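Local coordinates for protein eukaryotic peptide chain release factor GTP-binding subunit (Schizosaccharomyces pombe, PDB 1R5B) that is the GTP-binding subunit of a eukaryotic translation release factor (eRF3), a P-loop protein of the elongation factor Tu family with beta domains following its GTP-binding domain, at residues A145-L150 with T264-K269; V151-R156 with I188-E193; L313-I318 with L337-D342; F397-H402 with I425-T430. All coordinates share one frame; numbering follows the deposited sequence.

Contact 1: residues A145-L150 with T264-K269; sequences ADIGVL and THLERK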
loop_
_atom_site.group_PDB
_atom_site.type_symbol
_atom_site.label_atom_id
_atom_site.label_comp_id
_atom_site.label_asym_id
_atom_site.label_seq_id
_atom_site.Cartn_x
_atom_site.Cartn_y
_atom_site.Cartn_z
ATOM N N ALA A 145 -12.770 -3.661 -2.770
ATOM C CA ALA A 145 -11.602 -4.450 -2.403
ATOM C C ALA A 145 -10.323 -3.872 -3.005
ATOM O O ALA A 145 -10.341 -3.340 -4.093
ATOM C CB ALA A 145 -11.787 -5.880 -2.866
ATOM N N ASP A 146 -9.226 -3.965 -2.267
ATOM C CA ASP A 146 -7.901 -3.688 -2.804
ATOM C C ASP A 146 -7.297 -4.931 -3.429
ATOM O O ASP A 146 -6.558 -4.837 -4.401
ATOM C CB ASP A 146 -6.957 -3.200 -1.711
ATOM C CG ASP A 146 -7.350 -1.852 -1.162
ATOM O OD1 ASP A 146 -7.476 -0.893 -1.942
ATOM O OD2 ASP A 146 -7.564 -1.658 0.042
ATOM N N ILE A 147 -7.602 -6.086 -2.854
ATOM C CA ILE A 147 -6.999 -7.350 -3.243
ATOM C C ILE A 147 -8.093 -8.408 -3.341
ATOM O O ILE A 147 -8.931 -8.509 -2.463
ATOM C CB ILE A 147 -5.972 -7.798 -2.191
ATOM C CG1 ILE A 147 -4.819 -6.793 -2.055
ATOM C CG2 ILE A 147 -5.420 -9.173 -2.534
ATOM C CD1 ILE A 147 -4.049 -6.936 -0.730
ATOM N N GLY A 148 -8.092 -9.176 -4.416
ATOM C CA GLY A 148 -9.000 -10.290 -4.597
ATOM C C GLY A 148 -8.172 -11.552 -4.623
ATOM O O GLY A 148 -7.174 -11.612 -5.332
ATOM N N VAL A 149 -8.547 -12.528 -3.804
ATOM C CA VAL A 149 -7.847 -13.801 -3.745
ATOM C C VAL A 149 -8.816 -14.895 -4.178
ATOM O O VAL A 149 -9.822 -15.134 -3.503
ATOM C CB VAL A 149 -7.330 -14.113 -2.335
ATOM C CG1 VAL A 149 -6.568 -15.447 -2.339
ATOM C CG2 VAL A 149 -6.414 -12.994 -1.819
ATOM N N LEU A 150 -8.555 -15.511 -5.327
ATOM C CA LEU A 150 -9.364 -16.639 -5.793
ATOM C C LEU A 150 -8.721 -17.915 -5.258
ATOM O O LEU A 150 -7.573 -18.196 -5.570
ATOM C CB LEU A 150 -9.440 -16.653 -7.325
ATOM C CG LEU A 150 -10.145 -17.826 -8.004
ATOM C CD1 LEU A 150 -11.605 -17.858 -7.633
ATOM C CD2 LEU A 150 -9.993 -17.726 -9.518
ATOM N N THR A 264 1.975 -4.345 -4.435
ATOM C CA THR A 264 1.939 -2.969 -4.833
ATOM C C THR A 264 0.592 -2.602 -5.500
ATOM O O THR A 264 0.111 -1.485 -5.363
ATOM C CB THR A 264 3.144 -2.786 -5.730
ATOM O OG1 THR A 264 3.816 -1.594 -5.366
ATOM C CG2 THR A 264 2.789 -2.656 -7.141
ATOM N N HIS A 265 -0.031 -3.556 -6.178
ATOM C CA HIS A 265 -1.291 -3.297 -6.863
ATOM C C HIS A 265 -2.472 -3.421 -5.898
ATOM O O HIS A 265 -2.975 -4.503 -5.702
ATOM C CB HIS A 265 -1.440 -4.277 -8.017
ATOM C CG HIS A 265 -2.487 -3.904 -9.012
ATOM N ND1 HIS A 265 -3.835 -3.890 -8.715
ATOM C CD2 HIS A 265 -2.383 -3.558 -10.313
ATOM C CE1 HIS A 265 -4.512 -3.547 -9.800
ATOM N NE2 HIS A 265 -3.654 -3.338 -10.781
ATOM N N LEU A 266 -2.863 -2.307 -5.271
ATOM C CA LEU A 266 -4.081 -2.230 -4.468
ATOM C C LEU A 266 -5.119 -1.374 -5.224
ATOM O O LEU A 266 -4.888 -0.191 -5.487
ATOM C CB LEU A 266 -3.776 -1.608 -3.098
ATOM C CG LEU A 266 -2.641 -2.201 -2.249
ATOM C CD1 LEU A 266 -2.584 -1.550 -0.899
ATOM C CD2 LEU A 266 -2.787 -3.643 -2.059
ATOM N N GLU A 267 -6.259 -1.961 -5.559
ATOM C CA GLU A 267 -7.214 -1.316 -6.471
ATOM C C GLU A 267 -7.659 0.089 -6.096
ATOM O O GLU A 267 -7.716 0.926 -6.963
ATOM C CB GLU A 267 -8.464 -2.158 -6.669
ATOM C CG GLU A 267 -8.238 -3.521 -7.290
ATOM C CD GLU A 267 -7.629 -3.477 -8.690
ATOM O OE1 GLU A 267 -7.708 -2.443 -9.388
ATOM O OE2 GLU A 267 -7.070 -4.521 -9.075
ATOM N N ARG A 268 -7.993 0.355 -4.834
ATOM C CA ARG A 268 -8.421 1.702 -4.464
ATOM C C ARG A 268 -7.323 2.723 -4.743
ATOM O O ARG A 268 -7.600 3.813 -5.236
ATOM C CB ARG A 268 -8.846 1.793 -2.996
ATOM C CG ARG A 268 -10.137 1.038 -2.684
ATOM C CD ARG A 268 -10.595 1.113 -1.236
ATOM N NE ARG A 268 -9.563 0.650 -0.309
ATOM C CZ ARG A 268 -9.534 0.932 0.986
ATOM N NH1 ARG A 268 -10.480 1.667 1.539
ATOM N NH2 ARG A 268 -8.542 0.474 1.737
ATOM N N LYS A 269 -6.086 2.354 -4.415
ATOM C CA LYS A 269 -4.911 3.217 -4.597
ATOM C C LYS A 269 -4.588 3.379 -6.090
ATOM O O LYS A 269 -4.261 4.468 -6.525
ATOM C CB LYS A 269 -3.699 2.628 -3.864
ATOM C CG LYS A 269 -2.683 3.611 -3.379
ATOM C CD LYS A 269 -1.437 2.907 -2.805
ATOM C CE LYS A 269 -1.605 2.455 -1.362
ATOM N NZ LYS A 269 -0.521 1.470 -0.960
HETATM O O HOH W 1 -4.610 -6.404 -6.040
#
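Asp146 meets the start of helix 267-270 with both its backbone carbonyl and its carboxylate. Asp146 CB packs against Leu266 CB at 3.8 Å. With chi1 at -67°, CG stands opposite the carbonyl carbon and the carboxylate extends to Arg268. There Asp146 OD1 has two donors: Arg268 N at 3.2 Å, arriving nearly along the C-O axis, and Arg268 NE at 3.1 Å, on the syn side but raised from the carboxylate plane. Asp146 OD2 receives Arg268 NH2 at 2.9 Å on its syn lone pair, with NE as a further donor. A bend at chi3 turns the arginine so that NE and NH2 grip the carboxylate side-on, although the carboxylate and guanidinium planes are 48° apart. Asn45 N adds a donor to OD2 from strand 42-50.

On the main chain, Asp146 O takes a straight bond from Glu267 N (3.1 Å, 170°) on a lone pair in the carbonyl plane. Two successive first-turn N-H groups, just after the N-cap residue Leu266, are thus satisfied by one aspartate, whose negative charge probably suits this helix end. Ile147 CG1 and Leu266 CD2, 3.7 Å apart, belong to side chains running alongside each other. The arrangement ties the start of helix 267-270 to the beginning of a parallel strand in the central sheet of the P-loop, elongation factor Tu-like GTP-binding fold.

Contact 2: residues V151-R156 with I188-E193; sequences VISARR and INKMDE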
loop_
_atom_site.group_PDB
_atom_site.type_symbol
_atom_site.label_atom_id
_atom_site.label_comp_id
_atom_site.label_asym_id
_atom_site.label_seq_id
_atom_site.Cartn_x
_atom_site.Cartn_y
_atom_site.Cartn_z
ATOM N N VAL A 151 -9.450 -18.671 -4.436
ATOM C CA VAL A 151 -8.925 -19.904 -3.834
ATOM C C VAL A 151 -9.411 -21.101 -4.614
ATOM O O VAL A 151 -10.611 -21.314 -4.745
ATOM C CB VAL A 151 -9.332 -20.034 -2.361
ATOM C CG1 VAL A 151 -8.555 -21.152 -1.686
ATOM C CG2 VAL A 151 -9.083 -18.705 -1.624
ATOM N N ILE A 152 -8.468 -21.870 -5.151
ATOM C CA ILE A 152 -8.765 -23.033 -5.988
ATOM C C ILE A 152 -8.221 -24.305 -5.338
ATOM O O ILE A 152 -7.115 -24.306 -4.812
ATOM C CB ILE A 152 -8.144 -22.859 -7.389
ATOM C CG1 ILE A 152 -8.725 -21.631 -8.106
ATOM C CG2 ILE A 152 -8.363 -24.112 -8.240
ATOM C CD1 ILE A 152 -10.172 -21.776 -8.571
ATOM N N SER A 153 -9.001 -25.380 -5.365
ATOM C CA SER A 153 -8.544 -26.664 -4.860
ATOM C C SER A 153 -7.679 -27.360 -5.899
ATOM O O SER A 153 -8.047 -27.430 -7.072
ATOM C CB SER A 153 -9.723 -27.568 -4.524
ATOM O OG SER A 153 -9.271 -28.880 -4.242
ATOM N N ALA A 154 -6.548 -27.895 -5.448
ATOM C CA ALA A 154 -5.623 -28.629 -6.304
ATOM C C ALA A 154 -5.914 -30.127 -6.298
ATOM O O ALA A 154 -5.357 -30.857 -7.102
ATOM C CB ALA A 154 -4.193 -28.379 -5.869
ATOM N N ARG A 155 -6.770 -30.585 -5.390
ATOM C CA ARG A 155 -7.155 -31.998 -5.330
ATOM C C ARG A 155 -7.658 -32.510 -6.687
ATOM O O ARG A 155 -8.414 -31.822 -7.364
ATOM C CB ARG A 155 -8.243 -32.199 -4.273
ATOM C CG ARG A 155 -8.679 -33.659 -4.046
ATOM C CD ARG A 155 -10.111 -33.813 -3.543
ATOM N NE ARG A 155 -10.353 -33.013 -2.338
ATOM C CZ ARG A 155 -10.838 -33.467 -1.181
ATOM N NH1 ARG A 155 -11.161 -34.753 -1.011
ATOM N NH2 ARG A 155 -11.001 -32.614 -0.169
ATOM N N ARG A 156 -7.238 -33.710 -7.077
ATOM C CA ARG A 156 -7.728 -34.322 -8.311
ATOM C C ARG A 156 -9.226 -34.579 -8.173
ATOM O O ARG A 156 -9.696 -34.977 -7.100
ATOM C CB ARG A 156 -6.976 -35.629 -8.612
ATOM C CG ARG A 156 -5.493 -35.418 -8.930
ATOM C CD ARG A 156 -4.745 -36.652 -9.449
ATOM N NE ARG A 156 -3.309 -36.379 -9.479
ATOM C CZ ARG A 156 -2.677 -35.661 -10.416
ATOM N NH1 ARG A 156 -3.332 -35.150 -11.464
ATOM N NH2 ARG A 156 -1.366 -35.457 -10.309
ATOM N N ILE A 188 -3.541 -21.660 -5.001
ATOM C CA ILE A 188 -3.758 -23.065 -5.270
ATOM C C ILE A 188 -3.661 -23.799 -3.920
ATOM O O ILE A 188 -2.563 -23.991 -3.393
ATOM C CB ILE A 188 -2.701 -23.617 -6.271
ATOM C CG1 ILE A 188 -2.664 -22.813 -7.582
ATOM C CG2 ILE A 188 -2.960 -25.096 -6.562
ATOM C CD1 ILE A 188 -3.922 -22.803 -8.345
ATOM N N ASN A 189 -4.811 -24.208 -3.378
ATOM C CA ASN A 189 -4.918 -24.756 -2.023
ATOM C C ASN A 189 -4.864 -26.289 -2.012
ATOM O O ASN A 189 -4.918 -26.921 -3.060
ATOM C CB ASN A 189 -6.226 -24.256 -1.405
ATOM C CG ASN A 189 -6.306 -24.479 0.101
ATOM O OD1 ASN A 189 -7.392 -24.644 0.656
ATOM N ND2 ASN A 189 -5.165 -24.467 0.764
ATOM N N LYS A 190 -4.739 -26.868 -0.819
ATOM C CA LYS A 190 -4.731 -28.319 -0.611
ATOM C C LYS A 190 -3.532 -29.026 -1.240
ATOM O O LYS A 190 -3.636 -30.176 -1.660
ATOM C CB LYS A 190 -6.039 -28.958 -1.099
ATOM C CG LYS A 190 -7.305 -28.234 -0.654
ATOM C CD LYS A 190 -8.521 -29.126 -0.857
ATOM C CE LYS A 190 -9.760 -28.619 -0.141
ATOM N NZ LYS A 190 -10.991 -29.114 -0.828
ATOM N N MET A 191 -2.386 -28.356 -1.272
ATOM C CA MET A 191 -1.175 -28.939 -1.845
ATOM C C MET A 191 -0.660 -30.148 -1.033
ATOM O O MET A 191 0.064 -30.985 -1.563
ATOM C CB MET A 191 -0.077 -27.871 -1.974
ATOM C CG MET A 191 -0.386 -26.747 -2.974
ATOM S SD MET A 191 -0.561 -27.249 -4.704
ATOM C CE MET A 191 0.900 -28.009 -5.027
ATOM N N ASP A 192 -1.054 -30.227 0.239
ATOM C CA ASP A 192 -0.632 -31.273 1.163
ATOM C C ASP A 192 -1.379 -32.604 0.991
ATOM O O ASP A 192 -0.895 -33.656 1.427
ATOM C CB ASP A 192 -0.845 -30.777 2.605
ATOM C CG ASP A 192 -2.329 -30.772 3.022
ATOM O OD1 ASP A 192 -3.104 -29.920 2.526
ATOM O OD2 ASP A 192 -2.810 -31.591 3.837
ATOM N N GLU A 193 -2.558 -32.551 0.374
ATOM C CA GLU A 193 -3.476 -33.695 0.315
ATOM C C GLU A 193 -2.900 -34.926 -0.406
ATOM O O GLU A 193 -1.953 -34.812 -1.159
ATOM C CB GLU A 193 -4.791 -33.266 -0.348
ATOM C CG GLU A 193 -5.771 -32.588 0.603
ATOM C CD GLU A 193 -7.225 -32.735 0.171
ATOM O OE1 GLU A 193 -7.502 -33.415 -0.843
ATOM O OE2 GLU A 193 -8.104 -32.167 0.857
#
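Glu193 brings OE1 over one face of the Arg155 guanidinium, 3.2 Å above its plane and toward the rim; the carboxylate and guanidinium planes stand 75° apart. Glu193 OE2 is 3.1 Å from Arg155 NH2 but well out of the guanidinium plane, so no N-H points at it and the salt bridge rests on charge alone. Lys190 NZ approaches the guanidinium edge, 3.6 Å from Arg155 NH2; both cations share Glu158 OE2 as a partner, and Lys190 NZ also bonds to Asp53 O. Ser153 OG, anti to its own N (chi1 171°), accepts Arg155 N at 3.2 Å in an ST turn and also hydrogen-bonds Glu158 OE2.

The backbones pair in parallel: Asn189 N to Ile152 O is 2.7 Å and straight (170°), and Ala154 N to Asn189 O is 3.1 Å. Ala154 CB points at the other segment, meeting Ile188 CG2 at 3.6 Å and Met191 SD at 4.0 Å. The sequence Asn189-Lys190-Met191-Asp192 fits the NKxD motif of GTP-binding proteins. Strands 147-153 and 184-189 form a beta-alpha-beta crossover through helix 169-178; helix 200-218 covers Ile152 and Ile188, helix 56-66 touches Val151, and strands 42-50 and 226-230 flank the pair.

Contact 3: residues L313-I318 with L337-D342; sequences LEVTAI and LRVRGD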
loop_
_atom_site.group_PDB
_atom_site.type_symbol
_atom_site.label_atom_id
_atom_site.label_comp_id
_atom_site.label_asym_id
_atom_site.label_seq_id
_atom_site.Cartn_x
_atom_site.Cartn_y
_atom_site.Cartn_z
ATOM N N LEU A 313 1.736 19.765 -17.546
ATOM C CA LEU A 313 2.811 19.227 -18.391
ATOM C C LEU A 313 2.372 17.910 -19.025
ATOM O O LEU A 313 1.507 17.222 -18.503
ATOM C CB LEU A 313 4.066 18.954 -17.564
ATOM C CG LEU A 313 4.820 20.118 -16.920
ATOM C CD1 LEU A 313 5.836 19.563 -15.932
ATOM C CD2 LEU A 313 5.517 21.003 -17.968
ATOM N N GLU A 314 2.983 17.546 -20.143
ATOM C CA GLU A 314 2.703 16.273 -20.775
ATOM C C GLU A 314 3.832 15.279 -20.507
ATOM O O GLU A 314 4.991 15.564 -20.770
ATOM C CB GLU A 314 2.508 16.457 -22.273
ATOM C CG GLU A 314 1.832 15.266 -22.943
ATOM C CD GLU A 314 1.909 15.286 -24.456
ATOM O OE1 GLU A 314 2.413 16.277 -25.041
ATOM O OE2 GLU A 314 1.458 14.294 -25.066
ATOM N N VAL A 315 3.488 14.114 -19.971
ATOM C CA VAL A 315 4.427 13.003 -19.864
ATOM C C VAL A 315 4.589 12.298 -21.227
ATOM O O VAL A 315 3.678 11.616 -21.682
ATOM C CB VAL A 315 3.938 11.995 -18.808
ATOM C CG1 VAL A 315 4.804 10.736 -18.798
ATOM C CG2 VAL A 315 3.918 12.656 -17.436
ATOM N N THR A 316 5.741 12.468 -21.874
ATOM C CA THR A 316 5.991 11.871 -23.196
ATOM C C THR A 316 6.689 10.510 -23.149
ATOM O O THR A 316 6.756 9.809 -24.166
ATOM C CB THR A 316 6.819 12.830 -24.093
ATOM O OG1 THR A 316 8.092 13.098 -23.492
ATOM C CG2 THR A 316 6.153 14.197 -24.200
ATOM N N ALA A 317 7.225 10.146 -21.989
ATOM C CA ALA A 317 7.855 8.840 -21.832
ATOM C C ALA A 317 8.020 8.445 -20.372
ATOM O O ALA A 317 8.194 9.299 -19.518
ATOM C CB ALA A 317 9.207 8.812 -22.543
ATOM N N ILE A 318 7.976 7.139 -20.120
ATOM C CA ILE A 318 8.150 6.560 -18.795
ATOM C C ILE A 318 9.275 5.525 -18.828
ATOM O O ILE A 318 9.376 4.751 -19.772
ATOM C CB ILE A 318 6.837 5.870 -18.343
ATOM C CG1 ILE A 318 5.645 6.828 -18.480
ATOM C CG2 ILE A 318 6.954 5.361 -16.907
ATOM C CD1 ILE A 318 4.308 6.165 -18.253
ATOM N N LEU A 337 10.255 10.118 -15.682
ATOM C CA LEU A 337 9.300 10.626 -16.641
ATOM C C LEU A 337 9.893 11.767 -17.444
ATOM O O LEU A 337 10.235 12.804 -16.879
ATOM C CB LEU A 337 8.083 11.149 -15.896
ATOM C CG LEU A 337 7.425 10.229 -14.860
ATOM C CD1 LEU A 337 6.195 10.909 -14.323
ATOM C CD2 LEU A 337 7.062 8.871 -15.457
ATOM N N ARG A 338 10.031 11.598 -18.753
ATOM C CA ARG A 338 10.290 12.755 -19.595
ATOM C C ARG A 338 9.003 13.561 -19.706
ATOM O O ARG A 338 7.926 12.995 -19.875
ATOM C CB ARG A 338 10.792 12.371 -20.987
ATOM C CG ARG A 338 11.135 13.598 -21.836
ATOM C CD ARG A 338 11.866 13.310 -23.133
ATOM N NE ARG A 338 13.186 12.730 -22.898
ATOM C CZ ARG A 338 13.465 11.431 -22.896
ATOM N NH1 ARG A 338 12.522 10.526 -23.105
ATOM N NH2 ARG A 338 14.710 11.032 -22.679
ATOM N N VAL A 339 9.125 14.878 -19.605
ATOM C CA VAL A 339 7.973 15.773 -19.668
ATOM C C VAL A 339 8.195 16.904 -20.660
ATOM O O VAL A 339 9.320 17.250 -20.976
ATOM C CB VAL A 339 7.611 16.361 -18.278
ATOM C CG1 VAL A 339 7.273 15.245 -17.312
ATOM C CG2 VAL A 339 8.734 17.226 -17.717
ATOM N N ARG A 340 7.094 17.478 -21.125
ATOM C CA ARG A 340 7.093 18.485 -22.174
ATOM C C ARG A 340 6.237 19.669 -21.740
ATOM O O ARG A 340 5.167 19.479 -21.144
ATOM C CB ARG A 340 6.527 17.879 -23.461
ATOM C CG ARG A 340 6.422 18.835 -24.632
ATOM C CD ARG A 340 5.619 18.281 -25.787
ATOM N NE ARG A 340 6.472 17.673 -26.809
ATOM C CZ ARG A 340 6.618 18.114 -28.060
ATOM N NH1 ARG A 340 5.977 19.196 -28.502
ATOM N NH2 ARG A 340 7.427 17.461 -28.887
ATOM N N GLY A 341 6.712 20.882 -22.060
ATOM C CA GLY A 341 6.035 22.131 -21.708
ATOM C C GLY A 341 6.898 23.062 -20.863
ATOM O O GLY A 341 8.138 22.897 -20.767
ATOM N N ASP A 342 6.220 24.032 -20.221
ATOM C CA ASP A 342 6.879 25.020 -19.359
ATOM C C ASP A 342 7.213 24.486 -17.953
ATOM O O ASP A 342 6.396 24.586 -17.026
ATOM C CB ASP A 342 6.000 26.259 -19.230
ATOM C CG ASP A 342 6.781 27.474 -18.804
ATOM O OD1 ASP A 342 6.324 28.591 -19.114
ATOM O OD2 ASP A 342 7.862 27.410 -18.175
HETATM O O HOH W 2 10.166 11.090 -24.980
#
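Glu314 and Arg340 form a hydrogen-bonded antiparallel pair in the beta domain that follows the GTP-binding domain, and a beta bulge interrupts the pairing further on. Glu314 N reaches Arg340 O at 3.1 Å (171°), and Arg340 N returns to Glu314 O at 2.9 Å. Next, Val315 faces Val339 without such bonds. The register then slips by one: Thr316 and Ala317 both lie against Arg338, with Thr316 N bonded to Arg338 O and a weak bond from Arg338 N to Ala317 O at 3.0 Å.

Beyond the backbone, the face carrying Val315, Ile318, Leu337 and Val339 is apolar; Ile318 CG2 touches Leu337 CD2 at 3.8 Å, the two side chains running alongside each other. Within the sheet, strand 302-307 lies next to 311-319 and strand 287-292 next to 334-340; their Val304 and Leu289 touch Val315 and Val339. At the bulge, Thr316 CG2 meets Arg340 CB at 3.8 Å, the side chains crossing at about a right angle. Arg338 NH1 hydrogen-bonds Tyr319 OH, and Ala317 CB lies at the guanidinium edge, near its plane. A water links Thr316 and Arg338, 3.2 Å from Thr316 OG1 and accepting from Arg338 NH1 at 3.1 Å.

Contact 4: residues F397-H402 with I425-T430; sequences FAKLLH and IAELET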
loop_
_atom_site.group_PDB
_atom_site.type_symbol
_atom_site.label_atom_id
_atom_site.label_comp_id
_atom_site.label_asym_id
_atom_site.label_seq_id
_atom_site.Cartn_x
_atom_site.Cartn_y
_atom_site.Cartn_z
ATOM N N PHE A 397 4.474 26.587 14.621
ATOM C CA PHE A 397 3.251 26.170 15.302
ATOM C C PHE A 397 2.381 27.395 15.514
ATOM O O PHE A 397 2.896 28.469 15.763
ATOM C CB PHE A 397 3.578 25.468 16.624
ATOM C CG PHE A 397 4.363 24.188 16.451
ATOM C CD1 PHE A 397 3.726 22.952 16.500
ATOM C CD2 PHE A 397 5.741 24.224 16.227
ATOM C CE1 PHE A 397 4.452 21.775 16.328
ATOM C CE2 PHE A 397 6.472 23.047 16.053
ATOM C CZ PHE A 397 5.830 21.827 16.107
ATOM N N ALA A 398 1.067 27.227 15.391
ATOM C CA ALA A 398 0.119 28.336 15.440
ATOM C C ALA A 398 -0.809 28.223 16.647
ATOM O O ALA A 398 -0.927 29.160 17.429
ATOM C CB ALA A 398 -0.694 28.386 14.154
ATOM N N LYS A 399 -1.470 27.077 16.782
ATOM C CA LYS A 399 -2.388 26.825 17.891
ATOM C C LYS A 399 -2.000 25.542 18.630
ATOM O O LYS A 399 -2.730 24.548 18.559
ATOM C CB LYS A 399 -3.835 26.725 17.378
ATOM C CG LYS A 399 -4.353 27.985 16.690
ATOM C CD LYS A 399 -5.861 27.912 16.449
ATOM C CE LYS A 399 -6.415 29.214 15.874
ATOM N NZ LYS A 399 -6.813 29.064 14.447
ATOM N N LEU A 400 -0.857 25.575 19.332
ATOM C CA LEU A 400 -0.387 24.449 20.169
ATOM C C LEU A 400 -1.528 24.008 21.073
ATOM O O LEU A 400 -2.005 24.780 21.895
ATOM C CB LEU A 400 0.854 24.826 21.007
ATOM C CG LEU A 400 2.045 23.851 21.018
ATOM C CD1 LEU A 400 2.732 23.823 19.669
ATOM C CD2 LEU A 400 3.073 24.186 22.091
ATOM N N LEU A 401 -1.964 22.763 20.905
ATOM C CA LEU A 401 -3.248 22.307 21.445
ATOM C C LEU A 401 -3.096 21.165 22.476
ATOM O O LEU A 401 -3.652 21.256 23.584
ATOM C CB LEU A 401 -4.196 21.910 20.290
ATOM C CG LEU A 401 -5.466 22.747 20.053
ATOM C CD1 LEU A 401 -6.046 22.479 18.671
ATOM C CD2 LEU A 401 -6.525 22.498 21.131
ATOM N N HIS A 402 -2.339 20.116 22.124
ATOM C CA HIS A 402 -2.278 18.883 22.932
ATOM C C HIS A 402 -0.878 18.260 23.118
ATOM O O HIS A 402 0.042 18.524 22.342
ATOM C CB HIS A 402 -3.189 17.841 22.298
ATOM C CG HIS A 402 -4.636 18.208 22.317
ATOM N ND1 HIS A 402 -5.189 19.086 21.413
ATOM C CD2 HIS A 402 -5.649 17.809 23.118
ATOM C CE1 HIS A 402 -6.477 19.220 21.661
ATOM N NE2 HIS A 402 -6.784 18.451 22.689
ATOM N N ILE A 425 -0.892 17.493 19.196
ATOM C CA ILE A 425 -1.935 17.588 18.159
ATOM C C ILE A 425 -2.363 19.067 17.972
ATOM O O ILE A 425 -3.201 19.579 18.718
ATOM C CB ILE A 425 -3.145 16.578 18.435
ATOM C CG1 ILE A 425 -4.542 17.242 18.465
ATOM C CG2 ILE A 425 -2.912 15.742 19.697
ATOM C CD1 ILE A 425 -5.087 17.662 17.094
ATOM N N ALA A 426 -1.762 19.760 16.998
ATOM C CA ALA A 426 -2.014 21.204 16.809
ATOM C C ALA A 426 -1.697 21.783 15.418
ATOM O O ALA A 426 -1.057 21.135 14.582
ATOM C CB ALA A 426 -1.264 21.988 17.856
ATOM N N GLU A 427 -2.143 23.028 15.207
ATOM C CA GLU A 427 -2.020 23.730 13.916
ATOM C C GLU A 427 -0.573 24.063 13.554
ATOM O O GLU A 427 0.231 24.429 14.414
ATOM C CB GLU A 427 -2.843 25.036 13.898
ATOM C CG GLU A 427 -4.184 24.940 13.175
ATOM C CD GLU A 427 -4.677 26.274 12.638
ATOM O OE1 GLU A 427 -5.662 26.814 13.188
ATOM O OE2 GLU A 427 -4.085 26.781 11.660
ATOM N N LEU A 428 -0.276 23.946 12.265
ATOM C CA LEU A 428 1.029 24.282 11.712
ATOM C C LEU A 428 0.835 25.171 10.491
ATOM O O LEU A 428 -0.247 25.213 9.910
ATOM C CB LEU A 428 1.799 23.027 11.315
ATOM C CG LEU A 428 2.882 22.587 12.300
ATOM C CD1 LEU A 428 2.244 22.189 13.635
ATOM C CD2 LEU A 428 3.730 21.436 11.726
ATOM N N GLU A 429 1.897 25.873 10.111
ATOM C CA GLU A 429 1.842 26.816 9.011
ATOM C C GLU A 429 3.191 26.867 8.291
ATOM O O GLU A 429 4.263 26.744 8.926
ATOM C CB GLU A 429 1.422 28.205 9.524
ATOM C CG GLU A 429 -0.031 28.568 9.225
ATOM C CD GLU A 429 -0.394 29.988 9.638
ATOM O OE1 GLU A 429 0.267 30.939 9.167
ATOM O OE2 GLU A 429 -1.345 30.155 10.435
ATOM N N THR A 430 3.126 27.053 6.963
ATOM C CA THR A 430 4.315 27.247 6.120
ATOM C C THR A 430 4.316 28.626 5.462
ATOM O O THR A 430 3.284 29.296 5.434
ATOM C CB THR A 430 4.352 26.189 5.030
ATOM O OG1 THR A 430 3.064 26.100 4.409
ATOM C CG2 THR A 430 4.567 24.813 5.613
#
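Lys399 NZ donates to Glu427 OE1 at 2.8 Å, the shortest polar bond here and a salt bridge. The lysine arrives on the syn side of the oxygen, 24° out of the carboxylate plane. The two side chains lie alongside each other and point the same way, so Lys399 CD also passes 3.4 Å from Glu427 OE1; a bend at chi4 (109°) then brings the amino group round to the oxygen.

The same glutamate is held through its main chain: Ala398 N bonds to Glu427 O at 3.1 Å, coming from above the carbonyl plane rather than on a lone pair, and Phe397 CA adds a CA-H...O contact to that oxygen. Phe397 with Leu428, an antiparallel non-hydrogen-bonded pair, is the one beta bridge between the segments. Leu428 CD1 approaches Phe397 CD1 obliquely at a tight 3.3 Å, with CG of that leucine over one ring face near the rim. Leu401 CB packs on Ala426 CB at 3.8 Å, and only weak bonds, Ile425 N to His402 O and His402 ND1 to Ile425 O, join the far end, where His402 CB packs on Ile425 CG2 at 3.4 Å.

Strand 426-430 bonds on its other flank to strand 364-371 through Ala426 with Ala367 and Leu428 with Phe365, while Phe397, on the outermost strand 396-397, touches Ile369.

Overall arrangement
Going from the N terminus, residues 145-150 and 151-156 lie in succession along strand 147-153 and open contacts 1 and 2. Contact 2 closes first, at 188-193, across a crossover of about 30 residues; contact 1 closes only at 264-269, so contact 2 falls within its span. Together they fasten the two ends of one central strand of the GTP-binding domain, their centres about 23 Å apart. Contacts 3 and 4 follow in series without crossing: 313-318 with 337-342 closes a short helix-free excursion, half of it strand, and 397-402 with 425-430 closes an irregular one in the C-terminal domain. Contacts 2 and 4, with centres about 56 Å apart, lie on opposite sides of the chain's centre.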